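F420-reducing hydrogenase, subunit beta (Methanothermobacter marburgensis, PDB 4OMF) binds FAD and an iron-sulfur cluster and, as part of a hydrogenase complex, probably passes electrons from hydrogen through the flavin to coenzyme F420. Local coordinates at residues Leu33-Asp38 and Phe230-Glu235; Tyr140-Thr145 and His185-Ala190; Ala270-Lys273 and Pro278-Phe281. All blocks are in the same frame, centred on the assembly; numbering follows the deposited sequence.

Contact 1: residues Leu33-Asp38 and Phe230-Glu235; sequences LAYALD and FKQAVE
With chi1 at 171°, Y35 swings its ring away from its own backbone N and out from helix 28-39 to lie against A233, while Q232 leaves helix 224-235 at an unusual chi1 of -94° and then runs extended, so that its amide arrives beside the phenol oxygen. CA of Y35 and CA of A233 are 6.6 Å apart. CA of A233 sits almost centrally above one face of the Y35 ring, 4.0 Å from the centroid and 9° off the ring normal, a CH-pi contact. Its methyl rests nearer the inner part of the ring, with CB of A233 3.8 Å from CD2 of Y35. At the outer end NE2 of Q232 gives a hydrogen bond of 3.1 Å to OH of Y35; the bond is bent, and the oxygen lies out of the amide plane, which stands nearly perpendicular to the ring. CB of Q232 also packs 3.5 Å from OH of Y35. Replacing Y35 by an alanine would remove the ring, which is likely to open a gap over A233 and leave the amide of Q232 without this acceptor. L238 adds to the packing on Y35, and F239 to that on A233. Two helices of an alpha/beta fold built round a mixed sheet thus pack through a tyrosine ring laid over an alanine, joining the N-terminal and C-terminal family regions.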
loop_
_atom_site.group_PDB
_atom_site.type_symbol
_atom_site.label_atom_id
_atom_site.label_comp_id
_atom_site.label_asym_id
_atom_site.label_seq_id
_atom_site.Cartn_x
_atom_site.Cartn_y
_atom_site.Cartn_z
ATOM N N LEU C 33 -15.439 -22.414 30.218
ATOM C CA LEU C 33 -15.713 -22.548 28.791
ATOM C C LEU C 33 -16.196 -23.959 28.502
ATOM O O LEU C 33 -17.094 -24.170 27.680
ATOM C CB LEU C 33 -14.468 -22.227 27.941
ATOM C CG LEU C 33 -14.069 -20.744 27.961
ATOM C CD1 LEU C 33 -12.730 -20.545 27.238
ATOM C CD2 LEU C 33 -15.152 -19.875 27.364
ATOM N N ALA C 34 -15.611 -24.932 29.188
ATOM C CA ALA C 34 -16.017 -26.327 28.972
ATOM C C ALA C 34 -17.449 -26.547 29.441
ATOM O O ALA C 34 -18.222 -27.261 28.803
ATOM C CB ALA C 34 -15.072 -27.289 29.691
ATOM N N TYR C 35 -17.806 -25.930 30.561
ATOM C CA TYR C 35 -19.156 -26.063 31.085
ATOM C C TYR C 35 -20.158 -25.417 30.123
ATOM O O TYR C 35 -21.207 -26.001 29.815
ATOM C CB TYR C 35 -19.269 -25.417 32.466
ATOM C CG TYR C 35 -20.688 -25.337 32.939
ATOM C CD1 TYR C 35 -21.345 -26.483 33.363
ATOM C CD2 TYR C 35 -21.383 -24.131 32.943
ATOM C CE1 TYR C 35 -22.647 -26.443 33.795
ATOM C CE2 TYR C 35 -22.699 -24.080 33.372
ATOM C CZ TYR C 35 -23.321 -25.247 33.797
ATOM O OH TYR C 35 -24.624 -25.237 34.226
ATOM N N ALA C 36 -19.843 -24.203 29.685
ATOM C CA ALA C 36 -20.716 -23.470 28.755
ATOM C C ALA C 36 -20.902 -24.239 27.449
ATOM O O ALA C 36 -22.008 -24.299 26.896
ATOM C CB ALA C 36 -20.148 -22.079 28.482
ATOM N N LEU C 37 -19.816 -24.835 26.957
ATOM C CA LEU C 37 -19.882 -25.658 25.739
ATOM C C LEU C 37 -20.790 -26.879 25.944
ATOM O O LEU C 37 -21.702 -27.134 25.143
ATOM C CB LEU C 37 -18.475 -26.089 25.324
ATOM C CG LEU C 37 -18.338 -26.888 24.030
ATOM C CD1 LEU C 37 -18.806 -26.065 22.831
ATOM C CD2 LEU C 37 -16.899 -27.343 23.841
ATOM N N ASP C 38 -20.567 -27.618 27.031
ATOM C CA ASP C 38 -21.370 -28.803 27.313
ATOM C C ASP C 38 -22.842 -28.478 27.526
ATOM O O ASP C 38 -23.704 -29.288 27.196
ATOM C CB ASP C 38 -20.837 -29.538 28.546
ATOM C CG ASP C 38 -21.603 -30.811 28.846
ATOM O OD1 ASP C 38 -21.489 -31.781 28.063
ATOM O OD2 ASP C 38 -22.310 -30.849 29.879
ATOM N N PHE C 230 -21.260 -18.526 35.823
ATOM C CA PHE C 230 -20.323 -19.035 36.811
ATOM C C PHE C 230 -21.062 -19.657 38.010
ATOM O O PHE C 230 -20.683 -20.735 38.479
ATOM C CB PHE C 230 -19.357 -17.938 37.269
ATOM C CG PHE C 230 -18.344 -18.423 38.284
ATOM C CD1 PHE C 230 -17.304 -19.259 37.898
ATOM C CD2 PHE C 230 -18.447 -18.069 39.619
ATOM C CE1 PHE C 230 -16.375 -19.721 38.827
ATOM C CE2 PHE C 230 -17.526 -18.526 40.550
ATOM C CZ PHE C 230 -16.484 -19.357 40.145
ATOM N N LYS C 231 -22.128 -19.016 38.495
ATOM C CA LYS C 231 -22.904 -19.587 39.590
ATOM C C LYS C 231 -23.491 -20.949 39.208
ATOM O O LYS C 231 -23.495 -21.881 40.028
ATOM C CB LYS C 231 -24.037 -18.643 40.030
ATOM C CG LYS C 231 -23.602 -17.373 40.767
ATOM C CD LYS C 231 -22.819 -17.668 42.042
ATOM C CE LYS C 231 -22.853 -16.476 43.019
ATOM N NZ LYS C 231 -22.180 -15.245 42.481
ATOM N N GLN C 232 -23.992 -21.055 37.978
ATOM C CA GLN C 232 -24.491 -22.330 37.431
ATOM C C GLN C 232 -23.459 -23.448 37.512
ATOM O O GLN C 232 -23.791 -24.575 37.875
ATOM C CB GLN C 232 -24.911 -22.178 35.965
ATOM C CG GLN C 232 -26.366 -21.881 35.718
ATOM C CD GLN C 232 -26.676 -21.822 34.232
ATOM O OE1 GLN C 232 -26.988 -20.757 33.701
ATOM N NE2 GLN C 232 -26.563 -22.965 33.547
ATOM N N ALA C 233 -22.218 -23.141 37.123
ATOM C CA ALA C 233 -21.151 -24.138 37.105
ATOM C C ALA C 233 -20.801 -24.584 38.518
ATOM O O ALA C 233 -20.545 -25.757 38.754
ATOM C CB ALA C 233 -19.917 -23.593 36.392
ATOM N N VAL C 234 -20.798 -23.640 39.454
ATOM C CA VAL C 234 -20.536 -23.955 40.847
ATOM C C VAL C 234 -21.614 -24.875 41.373
ATOM O O VAL C 234 -21.325 -25.896 41.995
ATOM C CB VAL C 234 -20.495 -22.696 41.721
ATOM C CG1 VAL C 234 -20.343 -23.081 43.202
ATOM C CG2 VAL C 234 -19.374 -21.764 41.257
ATOM N N GLU C 235 -22.863 -24.495 41.122
ATOM C CA GLU C 235 -24.007 -25.279 41.574
ATOM C C GLU C 235 -23.942 -26.686 40.975
ATOM O O GLU C 235 -24.356 -27.655 41.604
ATOM C CB GLU C 235 -25.323 -24.574 41.206
ATOM C CG GLU C 235 -26.586 -25.395 41.457
ATOM C CD GLU C 235 -26.789 -25.775 42.922
ATOM O OE1 GLU C 235 -26.244 -25.084 43.814
ATOM O OE2 GLU C 235 -27.503 -26.775 43.182
#

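Contact 2: residues Tyr140-Thr145 and His185-Ala190; sequences YTSLQT and HGYEQA
Y187 and S142 pack the loop between strands 176-180 and 205-208 against the first turns of helix 140-150; Q189 of the same loop belongs to the iron-sulfur cluster pocket. Along the Y187 side chain, CB comes first and meets the serine hydroxyl, 3.5 Å from OG of S142. The torsion chi1 of -69° sets CG beside the backbone N and turns one flank of the ring to the helix. CD1 then passes 3.9 Å from OG of S142, an oxygen that stands at the ring edge, in its plane. One atom further, CE1 is 3.8 Å from CG2 of T145, the methyl reaching the ring obliquely from one helical turn on. F146 adds an edge-to-face ring contact. At the tip, OH of Y187 is hydrogen-bonded to an acidic side chain of another protein chain, and OG1 of T145 to a polar side chain of another, so both polar ends serve the subunit interfaces. A magnesium ion lies about 4 Å from the Y187 side chain. The main polar tie is short: OG of S142, held beside its own backbone N, donates to O of Y187 over 2.7 Å, meeting the carbonyl at a C=O...OG angle of 129° and 16° from its plane.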
loop_
_atom_site.group_PDB
_atom_site.type_symbol
_atom_site.label_atom_id
_atom_site.label_comp_id
_atom_site.label_asym_id
_atom_site.label_seq_id
_atom_site.Cartn_x
_atom_site.Cartn_y
_atom_site.Cartn_z
ATOM N N TYR C 140 8.025 -12.269 21.775
ATOM C CA TYR C 140 8.569 -13.611 21.917
ATOM C C TYR C 140 10.088 -13.588 22.170
ATOM O O TYR C 140 10.605 -14.367 22.984
ATOM C CB TYR C 140 8.254 -14.448 20.677
ATOM C CG TYR C 140 8.633 -15.921 20.818
ATOM C CD1 TYR C 140 9.671 -16.476 20.062
ATOM C CD2 TYR C 140 7.950 -16.744 21.706
ATOM C CE1 TYR C 140 10.019 -17.826 20.181
ATOM C CE2 TYR C 140 8.287 -18.103 21.842
ATOM C CZ TYR C 140 9.328 -18.624 21.079
ATOM O OH TYR C 140 9.654 -19.950 21.182
ATOM N N THR C 141 10.800 -12.671 21.515
ATOM C CA THR C 141 12.248 -12.578 21.707
ATOM C C THR C 141 12.617 -12.199 23.140
ATOM O O THR C 141 13.659 -12.611 23.635
ATOM C CB THR C 141 12.896 -11.562 20.754
ATOM O OG1 THR C 141 12.063 -10.399 20.704
ATOM C CG2 THR C 141 13.056 -12.161 19.358
ATOM N N SER C 142 11.761 -11.424 23.805
ATOM C CA SER C 142 11.995 -11.110 25.204
ATOM C C SER C 142 11.875 -12.367 26.049
ATOM O O SER C 142 12.696 -12.594 26.922
ATOM C CB SER C 142 11.017 -10.045 25.703
ATOM O OG SER C 142 11.395 -8.788 25.170
ATOM N N LEU C 143 10.864 -13.194 25.787
ATOM C CA LEU C 143 10.800 -14.478 26.508
ATOM C C LEU C 143 12.064 -15.292 26.275
ATOM O O LEU C 143 12.613 -15.880 27.209
ATOM C CB LEU C 143 9.578 -15.291 26.106
ATOM C CG LEU C 143 8.215 -14.778 26.548
ATOM C CD1 LEU C 143 7.158 -15.857 26.236
ATOM C CD2 LEU C 143 8.238 -14.443 28.031
ATOM N N GLN C 144 12.552 -15.303 25.037
ATOM C CA GLN C 144 13.789 -16.014 24.748
ATOM C C GLN C 144 14.973 -15.462 25.533
ATOM O O GLN C 144 15.813 -16.230 26.002
ATOM C CB GLN C 144 14.091 -15.976 23.242
ATOM C CG GLN C 144 13.249 -16.944 22.444
ATOM C CD GLN C 144 13.448 -16.774 20.962
ATOM O OE1 GLN C 144 13.507 -15.647 20.472
ATOM N NE2 GLN C 144 13.569 -17.892 20.233
ATOM N N THR C 145 15.056 -14.139 25.667
ATOM C CA THR C 145 16.118 -13.549 26.489
ATOM C C THR C 145 16.030 -14.055 27.933
ATOM O O THR C 145 17.037 -14.454 28.509
ATOM C CB THR C 145 16.070 -12.008 26.508
ATOM O OG1 THR C 145 16.292 -11.507 25.183
ATOM C CG2 THR C 145 17.182 -11.452 27.428
ATOM N N HIS C 185 11.622 -5.590 33.340
ATOM C CA HIS C 185 11.292 -4.211 32.960
ATOM C C HIS C 185 12.066 -3.707 31.755
ATOM O O HIS C 185 13.298 -3.768 31.720
ATOM C CB HIS C 185 11.547 -3.254 34.136
ATOM C CG HIS C 185 10.617 -3.464 35.290
ATOM N ND1 HIS C 185 9.539 -4.318 35.231
ATOM C CD2 HIS C 185 10.611 -2.934 36.537
ATOM C CE1 HIS C 185 8.904 -4.306 36.389
ATOM N NE2 HIS C 185 9.535 -3.475 37.199
ATOM N N GLY C 186 11.351 -3.179 30.773
ATOM C CA GLY C 186 12.011 -2.703 29.577
ATOM C C GLY C 186 11.981 -3.744 28.480
ATOM O O GLY C 186 12.294 -3.435 27.340
ATOM N N TYR C 187 11.612 -4.979 28.817
ATOM C CA TYR C 187 11.494 -6.023 27.799
ATOM C C TYR C 187 10.050 -6.229 27.324
ATOM O O TYR C 187 9.824 -6.912 26.322
ATOM C CB TYR C 187 12.036 -7.355 28.318
ATOM C CG TYR C 187 13.529 -7.405 28.515
ATOM C CD1 TYR C 187 14.381 -7.840 27.488
ATOM C CD2 TYR C 187 14.101 -7.048 29.741
ATOM C CE1 TYR C 187 15.757 -7.916 27.678
ATOM C CE2 TYR C 187 15.487 -7.112 29.929
ATOM C CZ TYR C 187 16.299 -7.552 28.890
ATOM O OH TYR C 187 17.664 -7.605 29.088
ATOM N N GLU C 188 9.087 -5.674 28.062
ATOM C CA GLU C 188 7.666 -5.768 27.681
ATOM C C GLU C 188 7.331 -4.788 26.531
ATOM O O GLU C 188 8.087 -3.835 26.293
ATOM C CB GLU C 188 6.768 -5.506 28.895
ATOM C CG GLU C 188 6.550 -4.039 29.275
ATOM C CD GLU C 188 7.756 -3.343 29.891
ATOM O OE1 GLU C 188 7.742 -2.083 29.940
ATOM O OE2 GLU C 188 8.710 -4.029 30.339
ATOM N N GLN C 189 6.234 -5.020 25.798
ATOM C CA GLN C 189 5.891 -4.102 24.699
ATOM C C GLN C 189 5.567 -2.709 25.280
ATOM O O GLN C 189 4.993 -2.605 26.362
ATOM C CB GLN C 189 4.731 -4.637 23.856
ATOM C CG GLN C 189 3.423 -4.836 24.637
ATOM C CD GLN C 189 2.247 -5.238 23.760
ATOM O OE1 GLN C 189 2.356 -5.303 22.533
ATOM N NE2 GLN C 189 1.113 -5.530 24.396
ATOM N N ALA C 190 6.012 -1.645 24.602
ATOM C CA ALA C 190 5.862 -0.288 25.145
ATOM C C ALA C 190 4.393 0.116 25.302
ATOM O O ALA C 190 4.068 0.995 26.101
ATOM C CB ALA C 190 6.578 0.714 24.265
#

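Contact 3: residues Ala270-Lys273 and Pro278-Phe281; sequences AARK and PTPF
CA of R272 and CA of T279 come within 7.0 Å of each other where the chain, having left helix 251-275, doubles back beside the helix's last turn with T279 in an extended conformation. The motif is a C-terminal tail folded against its own helix and fastened at two places by consecutive helix residues, R272 and K273. The R272 chain bends at chi3 (71°), which turns the guanidinium so that one edge faces the tail. Along that edge NH2 of R272 donates to O of P278 over 2.8 Å in a fairly straight bond, and NE of R272 donates to OG1 of T279 at 3.1 Å, also close to the guanidinium plane; a weak further bond runs from NE to the same P278 carbonyl. The two good bonds would fix the rotation of the group. OG1 of T279, while accepting from NE, is also hydrogen-bonded to O of L277, so the hydroxyl links the arginine to the chain just before the tail. The aliphatic part of R272 packs along the hydroxyl as well, CB of R272 lying 3.4 Å from OG1 of T279. NH2 has a further partner in the backbone of another protein chain, and the F281 ring meets an aromatic side chain of that chain edge-to-face. K273 keeps an extended side chain past T279, and its charged end closes a salt bridge to the chain terminus, with NZ of K273 2.8 Å from OXT of F281.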
loop_
_atom_site.group_PDB
_atom_site.type_symbol
_atom_site.label_atom_id
_atom_site.label_comp_id
_atom_site.label_asym_id
_atom_site.label_seq_id
_atom_site.Cartn_x
_atom_site.Cartn_y
_atom_site.Cartn_z
ATOM N N ALA C 270 0.245 11.028 31.084
ATOM C CA ALA C 270 0.596 12.441 31.205
ATOM C C ALA C 270 1.892 12.768 30.468
ATOM O O ALA C 270 2.015 13.835 29.867
ATOM C CB ALA C 270 0.717 12.843 32.675
ATOM N N ALA C 271 2.868 11.874 30.559
ATOM C CA ALA C 271 4.128 12.047 29.842
ATOM C C ALA C 271 3.915 12.126 28.309
ATOM O O ALA C 271 4.542 12.949 27.632
ATOM C CB ALA C 271 5.075 10.916 30.185
ATOM N N ARG C 272 3.027 11.278 27.785
ATOM C CA ARG C 272 2.673 11.312 26.355
ATOM C C ARG C 272 2.117 12.652 25.958
ATOM O O ARG C 272 2.485 13.211 24.927
ATOM C CB ARG C 272 1.637 10.259 26.006
ATOM C CG ARG C 272 2.182 8.869 25.916
ATOM C CD ARG C 272 1.131 7.916 25.363
ATOM N NE ARG C 272 0.847 8.124 23.942
ATOM C CZ ARG C 272 1.577 7.595 22.962
ATOM N NH1 ARG C 272 2.640 6.852 23.251
ATOM N NH2 ARG C 272 1.244 7.800 21.693
ATOM N N LYS C 273 1.207 13.169 26.784
ATOM C CA LYS C 273 0.549 14.424 26.453
ATOM C C LYS C 273 1.531 15.582 26.493
ATOM O O LYS C 273 1.424 16.502 25.687
ATOM C CB LYS C 273 -0.649 14.660 27.379
ATOM C CG LYS C 273 -1.874 13.849 26.928
ATOM C CD LYS C 273 -2.985 13.770 27.979
ATOM C CE LYS C 273 -3.976 12.651 27.632
ATOM N NZ LYS C 273 -5.009 12.460 28.684
ATOM N N PRO C 278 -0.303 11.396 20.393
ATOM C CA PRO C 278 -1.723 11.043 20.470
ATOM C C PRO C 278 -1.999 9.991 21.539
ATOM O O PRO C 278 -1.274 8.998 21.651
ATOM C CB PRO C 278 -2.025 10.488 19.074
ATOM C CG PRO C 278 -0.684 9.971 18.594
ATOM C CD PRO C 278 0.297 10.987 19.107
ATOM N N THR C 279 -3.056 10.212 22.313
ATOM C CA THR C 279 -3.393 9.309 23.407
ATOM C C THR C 279 -4.905 9.191 23.544
ATOM O O THR C 279 -5.574 10.195 23.726
ATOM C CB THR C 279 -2.795 9.812 24.735
ATOM O OG1 THR C 279 -1.407 10.120 24.539
ATOM C CG2 THR C 279 -2.963 8.754 25.846
ATOM N N PRO C 280 -5.442 7.967 23.469
ATOM C CA PRO C 280 -6.900 7.793 23.550
ATOM C C PRO C 280 -7.432 7.852 24.985
ATOM O O PRO C 280 -8.646 7.863 25.169
ATOM C CB PRO C 280 -7.119 6.398 22.946
ATOM C CG PRO C 280 -5.888 5.660 23.302
ATOM C CD PRO C 280 -4.745 6.683 23.260
ATOM N N PHE C 281 -6.544 7.886 25.975
ATOM C CA PHE C 281 -6.937 7.887 27.393
ATOM C C PHE C 281 -6.680 9.228 28.047
ATOM O O PHE C 281 -7.089 9.427 29.194
ATOM C CB PHE C 281 -6.178 6.809 28.177
ATOM C CG PHE C 281 -6.217 5.461 27.534
ATOM C CD1 PHE C 281 -7.402 4.967 27.012
ATOM C CD2 PHE C 281 -5.068 4.696 27.427
ATOM C CE1 PHE C 281 -7.442 3.727 26.402
ATOM C CE2 PHE C 281 -5.097 3.461 26.826
ATOM C CZ PHE C 281 -6.288 2.971 26.305
ATOM O OXT PHE C 281 -6.045 10.120 27.470
#

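Overall arrangement
Contact 1 lies on the opposite side of the chain's centre from contacts 2 and 3, with its centre about 35 Å from that of contact 2 and about 40 Å from that of contact 3. The side chains of Y35 and S142 are each about 12 Å from a bound FAD. Contacts 2 and 3 are closer neighbours, their nearest atoms about 7 Å apart, and both approach iron-sulfur clusters, Q189 touching one and the F281 side chain standing about 7 Å from one. In sequence, contact 2 is nested within the loop closed by contact 1, whereas contact 3 follows both. Other protein chains reach contacts 2 and 3 but not contact 1.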